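Local coordinates for protein sulfate adenylyltransferase, adenylylsulfate kinase (Thiobacillus denitrificans, PDB 3CR8) that forms a hexameric APS kinase that transfers phosphate from ATP to adenosine 5'-phosphosulfate, while lacking ATP sulfurylase activity, at residues Ala24-Ala29 against Glu134-Pro139; Leu32-Leu37 against Ala103-Glu108; Trp163-Ala168 against Cys258-Ala263; Ala192-His197 against Ala227-Ser232. All blocks are in the same frame, centred on the assembly; numbering follows the deposited sequence.

Contact 1 of 4, residues Ala24-Ala29 against Glu134-Pro139; sequences ALKHEA and EGAALP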
loop_
_atom_site.group_PDB
_atom_site.type_symbol
_atom_site.label_atom_id
_atom_site.label_comp_id
_atom_site.label_asym_id
_atom_site.label_seq_id
_atom_site.Cartn_x
_atom_site.Cartn_y
_atom_site.Cartn_z
ATOM N N ALA A 24 -49.188 -29.132 27.851
ATOM C CA ALA A 24 -49.411 -30.045 28.957
ATOM C C ALA A 24 -48.187 -30.140 29.876
ATOM O O ALA A 24 -48.330 -30.221 31.087
ATOM C CB ALA A 24 -49.798 -31.413 28.433
ATOM N N LEU A 25 -46.983 -30.117 29.308
ATOM C CA LEU A 25 -45.765 -30.227 30.116
ATOM C C LEU A 25 -45.462 -28.956 30.886
ATOM O O LEU A 25 -45.174 -29.004 32.076
ATOM C CB LEU A 25 -44.560 -30.615 29.253
ATOM C CG LEU A 25 -44.598 -32.019 28.634
ATOM C CD1 LEU A 25 -43.523 -32.184 27.570
ATOM C CD2 LEU A 25 -44.489 -33.093 29.704
ATOM N N LYS A 26 -45.518 -27.817 30.211
ATOM C CA LYS A 26 -45.340 -26.535 30.895
ATOM C C LYS A 26 -46.377 -26.348 32.014
ATOM O O LYS A 26 -46.099 -25.702 33.012
ATOM C CB LYS A 26 -45.355 -25.362 29.897
ATOM C CG LYS A 26 -44.072 -25.265 29.068
ATOM C CD LYS A 26 -44.012 -24.065 28.123
ATOM C CE LYS A 26 -42.599 -23.948 27.520
ATOM N NZ LYS A 26 -42.458 -22.915 26.449
ATOM N N HIS A 27 -47.569 -26.942 31.862
ATOM C CA HIS A 27 -48.562 -26.884 32.937
ATOM C C HIS A 27 -48.199 -27.821 34.108
ATOM O O HIS A 27 -48.082 -27.368 35.255
ATOM C CB HIS A 27 -50.005 -27.123 32.440
ATOM C CG HIS A 27 -51.025 -27.025 33.529
ATOM N ND1 HIS A 27 -51.380 -25.825 34.105
ATOM C CD2 HIS A 27 -51.721 -27.978 34.190
ATOM C CE1 HIS A 27 -52.267 -26.040 35.057
ATOM N NE2 HIS A 27 -52.493 -27.339 35.128
ATOM N N GLU A 28 -48.001 -29.117 33.812
ATOM C CA GLU A 28 -47.714 -30.123 34.850
ATOM C C GLU A 28 -46.545 -29.719 35.718
ATOM O O GLU A 28 -46.578 -29.876 36.933
ATOM C CB GLU A 28 -47.424 -31.511 34.274
ATOM C CG GLU A 28 -46.923 -32.502 35.323
ATOM C CD GLU A 28 -46.655 -33.872 34.753
ATOM O OE1 GLU A 28 -46.867 -34.075 33.533
ATOM O OE2 GLU A 28 -46.233 -34.750 35.530
ATOM N N ALA A 29 -45.515 -29.193 35.078
ATOM C CA ALA A 29 -44.299 -28.780 35.755
ATOM C C ALA A 29 -44.532 -27.855 36.948
ATOM O O ALA A 29 -44.011 -28.087 38.018
ATOM C CB ALA A 29 -43.370 -28.135 34.760
ATOM N N GLU A 134 -39.023 -36.065 28.852
ATOM C CA GLU A 134 -40.007 -35.467 27.945
ATOM C C GLU A 134 -39.727 -33.987 27.885
ATOM O O GLU A 134 -39.842 -33.291 28.898
ATOM C CB GLU A 134 -41.456 -35.692 28.409
ATOM C CG GLU A 134 -41.972 -37.119 28.299
ATOM C CD GLU A 134 -43.193 -37.386 29.187
ATOM O OE1 GLU A 134 -43.192 -36.986 30.370
ATOM O OE2 GLU A 134 -44.156 -38.018 28.715
ATOM N N GLY A 135 -39.372 -33.512 26.694
ATOM C CA GLY A 135 -38.987 -32.125 26.511
ATOM C C GLY A 135 -40.046 -31.141 26.043
ATOM O O GLY A 135 -40.881 -31.443 25.184
ATOM N N ALA A 136 -39.988 -29.946 26.615
ATOM C CA ALA A 136 -40.871 -28.844 26.232
ATOM C C ALA A 136 -40.133 -27.823 25.372
ATOM O O ALA A 136 -40.588 -27.467 24.290
ATOM C CB ALA A 136 -41.419 -28.162 27.479
ATOM N N ALA A 137 -38.993 -27.362 25.885
ATOM C CA ALA A 137 -38.165 -26.356 25.253
ATOM C C ALA A 137 -36.692 -26.733 25.304
ATOM O O ALA A 137 -36.275 -27.493 26.172
ATOM C CB ALA A 137 -38.356 -25.037 25.942
ATOM N N LEU A 138 -35.907 -26.190 24.370
ATOM C CA LEU A 138 -34.453 -26.306 24.415
ATOM C C LEU A 138 -33.836 -25.122 25.151
ATOM O O LEU A 138 -34.404 -24.038 25.193
ATOM C CB LEU A 138 -33.847 -26.363 23.011
ATOM C CG LEU A 138 -34.535 -27.148 21.904
ATOM C CD1 LEU A 138 -35.867 -26.476 21.503
ATOM C CD2 LEU A 138 -33.599 -27.182 20.735
ATOM N N PRO A 139 -32.647 -25.323 25.721
ATOM C CA PRO A 139 -31.958 -24.188 26.337
ATOM C C PRO A 139 -31.994 -22.955 25.451
ATOM O O PRO A 139 -31.707 -23.044 24.258
ATOM C CB PRO A 139 -30.526 -24.701 26.485
ATOM C CG PRO A 139 -30.698 -26.175 26.674
ATOM C CD PRO A 139 -31.860 -26.567 25.820
#

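Contact 2 of 4, residues Leu32-Leu37 against Ala103-Glu108; sequences LPSLDL and ALRDGE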
loop_
_atom_site.group_PDB
_atom_site.type_symbol
_atom_site.label_atom_id
_atom_site.label_comp_id
_atom_site.label_asym_id
_atom_site.label_seq_id
_atom_site.Cartn_x
_atom_site.Cartn_y
_atom_site.Cartn_z
ATOM N N LEU A 32 -44.667 -29.399 40.272
ATOM C CA LEU A 32 -43.626 -30.401 40.489
ATOM C C LEU A 32 -42.418 -29.820 41.206
ATOM O O LEU A 32 -42.231 -28.594 41.229
ATOM C CB LEU A 32 -43.179 -30.982 39.150
ATOM C CG LEU A 32 -44.189 -31.938 38.531
ATOM C CD1 LEU A 32 -43.685 -32.598 37.279
ATOM C CD2 LEU A 32 -44.558 -32.977 39.550
ATOM N N PRO A 33 -41.586 -30.697 41.790
ATOM C CA PRO A 33 -40.285 -30.252 42.302
ATOM C C PRO A 33 -39.390 -29.925 41.115
ATOM O O PRO A 33 -39.578 -30.512 40.044
ATOM C CB PRO A 33 -39.731 -31.494 43.006
ATOM C CG PRO A 33 -40.808 -32.530 42.926
ATOM C CD PRO A 33 -41.705 -32.157 41.819
ATOM N N SER A 34 -38.434 -29.021 41.277
ATOM C CA SER A 34 -37.649 -28.580 40.128
ATOM C C SER A 34 -36.159 -28.513 40.384
ATOM O O SER A 34 -35.720 -28.063 41.443
ATOM C CB SER A 34 -38.112 -27.215 39.638
ATOM O OG SER A 34 -37.790 -26.226 40.588
ATOM N N LEU A 35 -35.393 -28.956 39.385
ATOM C CA LEU A 35 -33.933 -28.842 39.375
ATOM C C LEU A 35 -33.424 -27.781 38.388
ATOM O O LEU A 35 -33.761 -27.818 37.214
ATOM C CB LEU A 35 -33.308 -30.193 39.038
ATOM C CG LEU A 35 -31.797 -30.242 39.234
ATOM C CD1 LEU A 35 -31.405 -29.728 40.591
ATOM C CD2 LEU A 35 -31.339 -31.639 39.077
ATOM N N ASP A 36 -32.628 -26.834 38.875
ATOM C CA ASP A 36 -31.994 -25.838 38.008
ATOM C C ASP A 36 -30.647 -26.380 37.545
ATOM O O ASP A 36 -29.735 -26.533 38.355
ATOM C CB ASP A 36 -31.800 -24.495 38.736
ATOM C CG ASP A 36 -33.079 -23.695 38.850
ATOM O OD1 ASP A 36 -33.117 -22.781 39.703
ATOM O OD2 ASP A 36 -34.040 -23.967 38.088
ATOM N N LEU A 37 -30.522 -26.680 36.255
ATOM C CA LEU A 37 -29.291 -27.272 35.737
ATOM C C LEU A 37 -28.152 -26.276 35.583
ATOM O O LEU A 37 -28.379 -25.115 35.239
ATOM C CB LEU A 37 -29.537 -27.944 34.392
ATOM C CG LEU A 37 -29.774 -29.453 34.394
ATOM C CD1 LEU A 37 -30.306 -29.894 35.743
ATOM C CD2 LEU A 37 -30.712 -29.851 33.257
ATOM N N ALA A 103 -39.098 -31.471 37.291
ATOM C CA ALA A 103 -39.021 -30.456 36.259
ATOM C C ALA A 103 -37.562 -30.075 36.054
ATOM O O ALA A 103 -36.879 -29.659 36.987
ATOM C CB ALA A 103 -39.845 -29.241 36.642
ATOM N N LEU A 104 -37.076 -30.227 34.829
ATOM C CA LEU A 104 -35.714 -29.791 34.489
ATOM C C LEU A 104 -35.725 -28.402 33.874
ATOM O O LEU A 104 -36.466 -28.142 32.923
ATOM C CB LEU A 104 -35.044 -30.782 33.539
ATOM C CG LEU A 104 -35.028 -32.219 34.052
ATOM C CD1 LEU A 104 -34.546 -33.155 32.998
ATOM C CD2 LEU A 104 -34.160 -32.304 35.280
ATOM N N ARG A 105 -34.910 -27.509 34.430
ATOM C CA ARG A 105 -34.917 -26.097 34.038
ATOM C C ARG A 105 -33.502 -25.536 33.949
ATOM O O ARG A 105 -32.595 -26.015 34.629
ATOM C CB ARG A 105 -35.728 -25.287 35.041
ATOM C CG ARG A 105 -36.872 -26.075 35.605
ATOM C CD ARG A 105 -37.857 -25.197 36.324
ATOM N NE ARG A 105 -37.206 -24.358 37.318
ATOM C CZ ARG A 105 -37.826 -23.898 38.387
ATOM N NH1 ARG A 105 -39.101 -24.227 38.570
ATOM N NH2 ARG A 105 -37.174 -23.132 39.252
ATOM N N ASP A 106 -33.315 -24.531 33.097
ATOM C CA ASP A 106 -32.029 -23.850 33.001
ATOM C C ASP A 106 -31.697 -23.126 34.297
ATOM O O ASP A 106 -32.415 -23.243 35.282
ATOM C CB ASP A 106 -31.988 -22.897 31.807
ATOM C CG ASP A 106 -32.862 -21.664 31.984
ATOM O OD1 ASP A 106 -33.353 -21.410 33.104
ATOM O OD2 ASP A 106 -33.048 -20.933 30.978
ATOM N N GLY A 107 -30.613 -22.372 34.306
ATOM C CA GLY A 107 -30.230 -21.651 35.509
ATOM C C GLY A 107 -31.140 -20.499 35.939
ATOM O O GLY A 107 -31.017 -19.998 37.063
ATOM N N GLU A 108 -32.044 -20.066 35.060
ATOM C CA GLU A 108 -32.923 -18.954 35.378
ATOM C C GLU A 108 -34.378 -19.443 35.525
ATOM O O GLU A 108 -35.328 -18.684 35.280
ATOM C CB GLU A 108 -32.816 -17.849 34.312
ATOM C CG GLU A 108 -31.405 -17.539 33.808
ATOM C CD GLU A 108 -30.429 -17.088 34.904
ATOM O OE1 GLU A 108 -30.884 -16.556 35.943
ATOM O OE2 GLU A 108 -29.198 -17.261 34.723
#

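Contact 3 of 4, residues Trp163-Ala168 against Cys258-Ala263; sequences WRRIIA and CSLLIA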
loop_
_atom_site.group_PDB
_atom_site.type_symbol
_atom_site.label_atom_id
_atom_site.label_comp_id
_atom_site.label_asym_id
_atom_site.label_seq_id
_atom_site.Cartn_x
_atom_site.Cartn_y
_atom_site.Cartn_z
ATOM N N TRP A 163 -25.484 -33.015 -0.435
ATOM C CA TRP A 163 -24.314 -33.663 0.127
ATOM C C TRP A 163 -24.657 -35.083 0.530
ATOM O O TRP A 163 -25.803 -35.367 0.825
ATOM C CB TRP A 163 -23.880 -32.917 1.387
ATOM C CG TRP A 163 -23.165 -31.625 1.170
ATOM C CD1 TRP A 163 -23.210 -30.828 0.069
ATOM C CD2 TRP A 163 -22.320 -30.975 2.107
ATOM N NE1 TRP A 163 -22.419 -29.722 0.252
ATOM C CE2 TRP A 163 -21.863 -29.787 1.501
ATOM C CE3 TRP A 163 -21.886 -31.290 3.395
ATOM C CZ2 TRP A 163 -20.997 -28.900 2.144
ATOM C CZ3 TRP A 163 -21.029 -30.407 4.042
ATOM C CH2 TRP A 163 -20.597 -29.216 3.416
ATOM N N ARG A 164 -23.663 -35.971 0.569
ATOM C CA ARG A 164 -23.874 -37.343 1.050
ATOM C C ARG A 164 -22.813 -37.781 2.068
ATOM O O ARG A 164 -23.098 -38.124 3.217
ATOM C CB ARG A 164 -23.858 -38.328 -0.115
ATOM C CG ARG A 164 -25.022 -38.236 -1.090
ATOM C CD ARG A 164 -24.886 -39.248 -2.220
ATOM N NE ARG A 164 -23.880 -38.877 -3.224
ATOM C CZ ARG A 164 -23.290 -39.744 -4.056
ATOM N NH1 ARG A 164 -23.602 -41.033 -3.989
ATOM N NH2 ARG A 164 -22.385 -39.332 -4.953
ATOM N N ARG A 165 -21.569 -37.768 1.617
ATOM C CA ARG A 165 -20.418 -38.238 2.380
ATOM C C ARG A 165 -19.742 -36.993 2.959
ATOM O O ARG A 165 -19.444 -36.047 2.207
ATOM C CB ARG A 165 -19.481 -38.955 1.401
ATOM C CG ARG A 165 -18.253 -39.589 1.967
ATOM C CD ARG A 165 -17.235 -39.723 0.856
ATOM N NE ARG A 165 -16.363 -40.863 1.057
ATOM C CZ ARG A 165 -16.582 -42.033 0.491
ATOM N NH1 ARG A 165 -17.643 -42.181 -0.297
ATOM N NH2 ARG A 165 -15.747 -43.041 0.708
ATOM N N ILE A 166 -19.497 -36.998 4.278
ATOM C CA ILE A 166 -19.083 -35.797 5.007
ATOM C C ILE A 166 -18.073 -36.086 6.118
ATOM O O ILE A 166 -18.347 -36.866 7.040
ATOM C CB ILE A 166 -20.318 -35.085 5.613
ATOM C CG1 ILE A 166 -21.368 -34.793 4.534
ATOM C CG2 ILE A 166 -19.925 -33.814 6.297
ATOM C CD1 ILE A 166 -22.737 -34.426 5.082
ATOM N N ILE A 167 -16.905 -35.446 6.012
ATOM C CA ILE A 167 -15.954 -35.386 7.112
ATOM C C ILE A 167 -16.364 -34.267 8.063
ATOM O O ILE A 167 -16.673 -33.149 7.636
ATOM C CB ILE A 167 -14.548 -35.041 6.625
ATOM C CG1 ILE A 167 -14.287 -35.651 5.269
ATOM C CG2 ILE A 167 -13.480 -35.477 7.633
ATOM C CD1 ILE A 167 -12.860 -35.463 4.839
ATOM N N ALA A 168 -16.331 -34.569 9.355
ATOM C CA ALA A 168 -16.582 -33.573 10.380
ATOM C C ALA A 168 -15.308 -33.280 11.130
ATOM O O ALA A 168 -14.475 -34.166 11.316
ATOM C CB ALA A 168 -17.637 -34.059 11.331
ATOM N N CYS A 258 -22.622 -37.107 9.665
ATOM C CA CYS A 258 -21.268 -37.294 9.184
ATOM C C CYS A 258 -20.860 -38.754 9.188
ATOM O O CYS A 258 -21.166 -39.493 10.126
ATOM C CB CYS A 258 -20.311 -36.494 10.052
ATOM S SG CYS A 258 -20.866 -34.877 10.215
ATOM N N SER A 259 -20.137 -39.162 8.154
ATOM C CA SER A 259 -19.622 -40.528 8.097
ATOM C C SER A 259 -18.094 -40.606 8.299
ATOM O O SER A 259 -17.506 -41.695 8.259
ATOM C CB SER A 259 -20.051 -41.207 6.786
ATOM O OG SER A 259 -19.539 -40.534 5.650
ATOM N N LEU A 260 -17.467 -39.449 8.501
ATOM C CA LEU A 260 -16.042 -39.391 8.806
ATOM C C LEU A 260 -15.771 -38.388 9.939
ATOM O O LEU A 260 -16.466 -37.386 10.083
ATOM C CB LEU A 260 -15.233 -39.049 7.551
ATOM C CG LEU A 260 -15.280 -40.104 6.442
ATOM C CD1 LEU A 260 -16.245 -39.711 5.339
ATOM C CD2 LEU A 260 -13.891 -40.360 5.866
ATOM N N LEU A 261 -14.770 -38.658 10.758
ATOM C CA LEU A 261 -14.483 -37.779 11.878
ATOM C C LEU A 261 -12.965 -37.591 11.992
ATOM O O LEU A 261 -12.194 -38.550 11.937
ATOM C CB LEU A 261 -15.017 -38.404 13.152
ATOM C CG LEU A 261 -15.545 -37.497 14.245
ATOM C CD1 LEU A 261 -14.911 -37.920 15.548
ATOM C CD2 LEU A 261 -15.219 -36.065 13.929
ATOM N N ILE A 262 -12.518 -36.356 12.116
ATOM C CA ILE A 262 -11.110 -36.144 12.288
ATOM C C ILE A 262 -10.899 -36.094 13.795
ATOM O O ILE A 262 -11.743 -35.604 14.504
ATOM C CB ILE A 262 -10.675 -34.862 11.612
ATOM C CG1 ILE A 262 -10.734 -35.039 10.104
ATOM C CG2 ILE A 262 -9.277 -34.549 12.001
ATOM C CD1 ILE A 262 -10.495 -33.774 9.343
ATOM N N ALA A 263 -9.806 -36.644 14.305
ATOM C CA ALA A 263 -9.550 -36.576 15.742
ATOM C C ALA A 263 -8.083 -36.242 15.983
ATOM O O ALA A 263 -7.197 -36.953 15.503
ATOM C CB ALA A 263 -9.913 -37.891 16.410
#

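Contact 4 of 4, residues Ala192-His197 against Ala227-Ser232; sequences ANLLLH and ATTQLS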
loop_
_atom_site.group_PDB
_atom_site.type_symbol
_atom_site.label_atom_id
_atom_site.label_comp_id
_atom_site.label_asym_id
_atom_site.label_seq_id
_atom_site.Cartn_x
_atom_site.Cartn_y
_atom_site.Cartn_z
ATOM N N ALA A 192 -14.986 -36.206 0.019
ATOM C CA ALA A 192 -15.975 -35.807 1.012
ATOM C C ALA A 192 -16.173 -34.292 1.124
ATOM O O ALA A 192 -15.254 -33.505 0.843
ATOM C CB ALA A 192 -15.607 -36.401 2.375
ATOM N N ASN A 193 -17.386 -33.906 1.524
ATOM C CA ASN A 193 -17.666 -32.535 1.954
ATOM C C ASN A 193 -17.180 -32.335 3.385
ATOM O O ASN A 193 -16.941 -33.308 4.099
ATOM C CB ASN A 193 -19.152 -32.213 1.836
ATOM C CG ASN A 193 -19.715 -32.519 0.447
ATOM O OD1 ASN A 193 -19.863 -31.626 -0.386
ATOM N ND2 ASN A 193 -20.028 -33.788 0.195
ATOM N N LEU A 194 -16.998 -31.084 3.797
ATOM C CA LEU A 194 -16.372 -30.808 5.080
ATOM C C LEU A 194 -17.304 -30.021 5.948
ATOM O O LEU A 194 -17.892 -29.026 5.497
ATOM C CB LEU A 194 -15.086 -30.014 4.893
ATOM C CG LEU A 194 -14.400 -29.582 6.183
ATOM C CD1 LEU A 194 -13.898 -30.799 6.909
ATOM C CD2 LEU A 194 -13.271 -28.597 5.901
ATOM N N LEU A 195 -17.425 -30.487 7.194
ATOM C CA LEU A 195 -18.222 -29.841 8.227
ATOM C C LEU A 195 -17.322 -29.320 9.369
ATOM O O LEU A 195 -16.683 -30.090 10.107
ATOM C CB LEU A 195 -19.296 -30.800 8.755
ATOM C CG LEU A 195 -20.092 -30.259 9.950
ATOM C CD1 LEU A 195 -20.923 -29.056 9.511
ATOM C CD2 LEU A 195 -20.984 -31.293 10.575
ATOM N N LEU A 196 -17.248 -28.004 9.502
ATOM C CA LEU A 196 -16.545 -27.416 10.637
ATOM C C LEU A 196 -17.558 -27.331 11.751
ATOM O O LEU A 196 -18.579 -26.608 11.642
ATOM C CB LEU A 196 -16.037 -26.030 10.266
ATOM C CG LEU A 196 -15.101 -26.027 9.047
ATOM C CD1 LEU A 196 -14.794 -24.622 8.581
ATOM C CD2 LEU A 196 -13.812 -26.765 9.391
ATOM N N HIS A 197 -17.284 -28.088 12.811
ATOM C CA HIS A 197 -18.275 -28.340 13.859
ATOM C C HIS A 197 -17.672 -28.037 15.214
ATOM O O HIS A 197 -17.473 -28.935 15.998
ATOM C CB HIS A 197 -18.677 -29.821 13.777
ATOM C CG HIS A 197 -20.117 -30.099 14.080
ATOM N ND1 HIS A 197 -21.098 -29.136 14.027
ATOM C CD2 HIS A 197 -20.745 -31.259 14.397
ATOM C CE1 HIS A 197 -22.267 -29.680 14.321
ATOM N NE2 HIS A 197 -22.081 -30.966 14.547
ATOM N N ALA A 227 -18.790 -24.528 -1.831
ATOM C CA ALA A 227 -19.636 -25.646 -2.284
ATOM C C ALA A 227 -19.255 -26.965 -1.618
ATOM O O ALA A 227 -19.809 -28.008 -1.931
ATOM C CB ALA A 227 -19.549 -25.801 -3.808
ATOM N N THR A 228 -18.307 -26.912 -0.696
ATOM C CA THR A 228 -17.720 -28.117 -0.157
ATOM C C THR A 228 -17.599 -28.109 1.384
ATOM O O THR A 228 -17.229 -29.112 2.005
ATOM C CB THR A 228 -16.361 -28.289 -0.817
ATOM O OG1 THR A 228 -16.484 -29.273 -1.850
ATOM C CG2 THR A 228 -15.259 -28.682 0.216
ATOM N N THR A 229 -17.951 -26.985 1.997
ATOM C CA THR A 229 -17.680 -26.777 3.397
ATOM C C THR A 229 -18.951 -26.274 4.009
ATOM O O THR A 229 -19.720 -25.635 3.317
ATOM C CB THR A 229 -16.597 -25.709 3.554
ATOM O OG1 THR A 229 -15.465 -26.078 2.749
ATOM C CG2 THR A 229 -16.190 -25.566 5.016
ATOM N N GLN A 230 -19.158 -26.590 5.288
ATOM C CA GLN A 230 -20.264 -26.090 6.102
ATOM C C GLN A 230 -19.788 -25.761 7.472
ATOM O O GLN A 230 -18.947 -26.497 8.013
ATOM C CB GLN A 230 -21.348 -27.153 6.261
ATOM C CG GLN A 230 -22.576 -26.877 5.415
ATOM C CD GLN A 230 -23.296 -25.624 5.884
ATOM O OE1 GLN A 230 -23.934 -24.919 5.102
ATOM N NE2 GLN A 230 -23.166 -25.334 7.165
ATOM N N LEU A 231 -20.309 -24.671 8.044
ATOM C CA LEU A 231 -20.012 -24.327 9.452
ATOM C C LEU A 231 -21.268 -24.493 10.306
ATOM O O LEU A 231 -22.358 -24.109 9.912
ATOM C CB LEU A 231 -19.443 -22.912 9.600
ATOM C CG LEU A 231 -19.236 -22.392 11.030
ATOM C CD1 LEU A 231 -18.089 -23.073 11.747
ATOM C CD2 LEU A 231 -19.002 -20.899 11.005
ATOM N N SER A 232 -21.126 -25.100 11.466
ATOM C CA SER A 232 -22.281 -25.284 12.317
ATOM C C SER A 232 -21.774 -25.434 13.727
ATOM O O SER A 232 -20.623 -25.766 13.915
ATOM C CB SER A 232 -23.064 -26.510 11.888
ATOM O OG SER A 232 -24.407 -26.370 12.259
#

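Contact 1 of 4, residues Ala24-Ala29 against Glu134-Pro139
Leu25, on helix 22-30, supplies most of the apolar contact with the end of strand 126-135 (Glu134 and Gly135) and the residue after it, Ala136. Its CD1 lies 3.6 Å from Gly135 O, against the peptide, its closest approach. CD1 and CD2 of Leu25 are both 4.2 Å from Glu134 CB, and the two side chains cross at about a right angle. This reach follows from a chi1 of -66°, which sets CG anti to the carbonyl carbon. Nearer the helix backbone, Leu25 CB and Ala136 CB approach to 4.4 Å. Lys26 joins through its aliphatic part alone, with CG 4.2 Å from Ala136 CB.

Polar interactions are arranged around this patch rather than across it. The Glu134 carboxylate forms salt bridges with Arg101 and Lys21, and Glu28 of the helix also pairs with Arg101. The two acids, 5.7 Å apart between Glu28 OE1 and Glu134 OE1, thus share one cation, which probably eases their mutual repulsion.

Backbone hydrogen bonds to Leu112 and Leu16 hold residues 135-137 in the sheet. Helix 22-30 packs over the end of strand 126-135 and its neighbour 111-117, with Met111 touched by Leu25, Ala29 and Ala136.

Contact 2 of 4, residues Leu32-Leu37 against Ala103-Glu108
Leu35 and Leu37 meet Leu104 on the buried side of two parallel strands, 34-36 and 103-105. Leu35 CB lies 4.4 Å from Leu104 CD2, and Leu37 extends the apolar patch by packing its CD2 on Leu104 CB. Leu37 also reaches Leu45 of helix 39-50. Tighter is the backbone, where four hydrogen bonds hold the strands in register: Pro33 O receives Ala103 N, Ala103 O receives Leu35 N, Leu35 O receives Arg105 N, and Arg105 O receives Leu37 N at 2.7 Å.

The side bearing Ser34, Asp36 and Arg105 is more open and polar. Bent at chi3 (-52°), the arginine carries its guanidinium back over strand 34-36. Asp36 OD2 takes NE of Arg105 at 3.3 Å in a salt bridge, met nearly head-on, while the bond from NH2 is weak; carboxylate and guanidinium planes stand 39° apart. Ser34 OG sits 3.0 Å above one face of that guanidinium, in contact without a hydrogen bond. Ahead of exposed Gly107 and Glu108, buried Asp106 accepts through OD1 from Glu108 N at 2.7 Å, making an Asx turn, and also from Tyr110 N.

Such a parallel pair within an otherwise antiparallel, mixed sheet belongs to the PUA-like domain of this protein.

Contact 3 of 4, residues Trp163-Ala168 against Cys258-Ala263
Ile166 O is gripped by two successive amides of the facing segment, Ser259 N and Leu260 N. The bond from Leu260 N measures 3.1 Å, with its donor tilted 29° from the carbonyl plane, whereas the one from Ser259 N is weak. Ser259 is in effect an extra residue here, since Ile166 lies beside Cys258 but Ile167 beside Leu260. Past this irregularity the pairing is regular: Ala168 N gives to Leu260 O at 2.9 Å, and Ile262 N gives to Ala168 O at 3.0 Å.

On one face Cys258 SG rests 3.5 Å from Ala168 CB and more loosely touches Ile166 CG2, while Leu261 CD2 lies over Ala168. On the other face Ile167 points its CG2 branch, anti to the backbone N, between two partners, 3.7 Å from Ile262 CG1 and 4.0 Å from Leu260 CB. Helix 177-189 packs on Ile167 and Ile262 from this face. Farther out, the aliphatic stem of Arg165 passes at a slant across Leu260, CG to CD1 at 3.9 Å.

Strands 166-169 and 260-262 are the first and fourth of a five-stranded parallel sheet ordered 3-2-1-4-5, the Rossmann-like topology expected of an ATP-sulfurylase domain in the HUP group; this pair joins its two halves.

Contact 4 of 4, residues Ala192-His197 against Ala227-Ser232
Asn193-Leu196 and Thr229-Leu231 are the two strands of a beta-alpha-beta unit, linked through helix 210-220 and lying side by side in a parallel sheet, with strand 229-231 at its edge within the chain.

The backbone bonds pass alternately between the strands. Leu194 N gives to Thr228 O at 2.7 Å, and Gln230 N answers to Leu194 O at 2.8 Å. Next Leu196 N gives to Gln230 O at 2.7 Å, and Ser232 N closes the series on Leu196 O at 3.0 Å. A final, weak bond runs from His197 ND1 to Ser232 O, 3.4 Å long but nearly straight (164°), with the acceptor at the ring's edge. Leu195 CD2 covers part of one face of this imidazole.

Leu196 crosses obliquely over Thr229, bringing CD1 to 3.9 Å from the threonine CG2, and its CB lies equally near Leu231 CD1. Leu231 also packs on Phe217 and Leu218 of helix 210-220. On the other face Leu195, with CG anti to the backbone N (chi1 174°), lays CD1 3.8 Å from Gln230 CB.

Asn193 ND2, Thr229 OG1 and Ser232 OG bond outside the pair, to Arg165 O, Pro225 O and Leu147 O, while Gln531 NE2 of another subunit bonds to Ala227 O and weakly to Asn193 OD1. The strands are therefore joined chiefly by main-chain bonds and apolar contact, and the weak bond to Ser232 O is consistent with a proton on ND1 of His197.

How the contacts relate
From the N terminus, helix 22-30 and strand 34-36 follow in immediate succession and open contacts 1 and 2. Contact 2 closes first, when strand 101-105 returns beside 34-36; contact 1 closes later at the end of strand 126-135, so the shorter loop lies within the longer. They touch through Ala29 and Ala103 and serve the same mixed sheet of the PUA-like domain. The chain then enters the ATP-sulfurylase region, where contact 4 likewise sits within the span of contact 3, their strands 166-169 and 193-196 being neighbours in one parallel sheet. The two pairs stand in series, with centres about 33 to 36 Å apart.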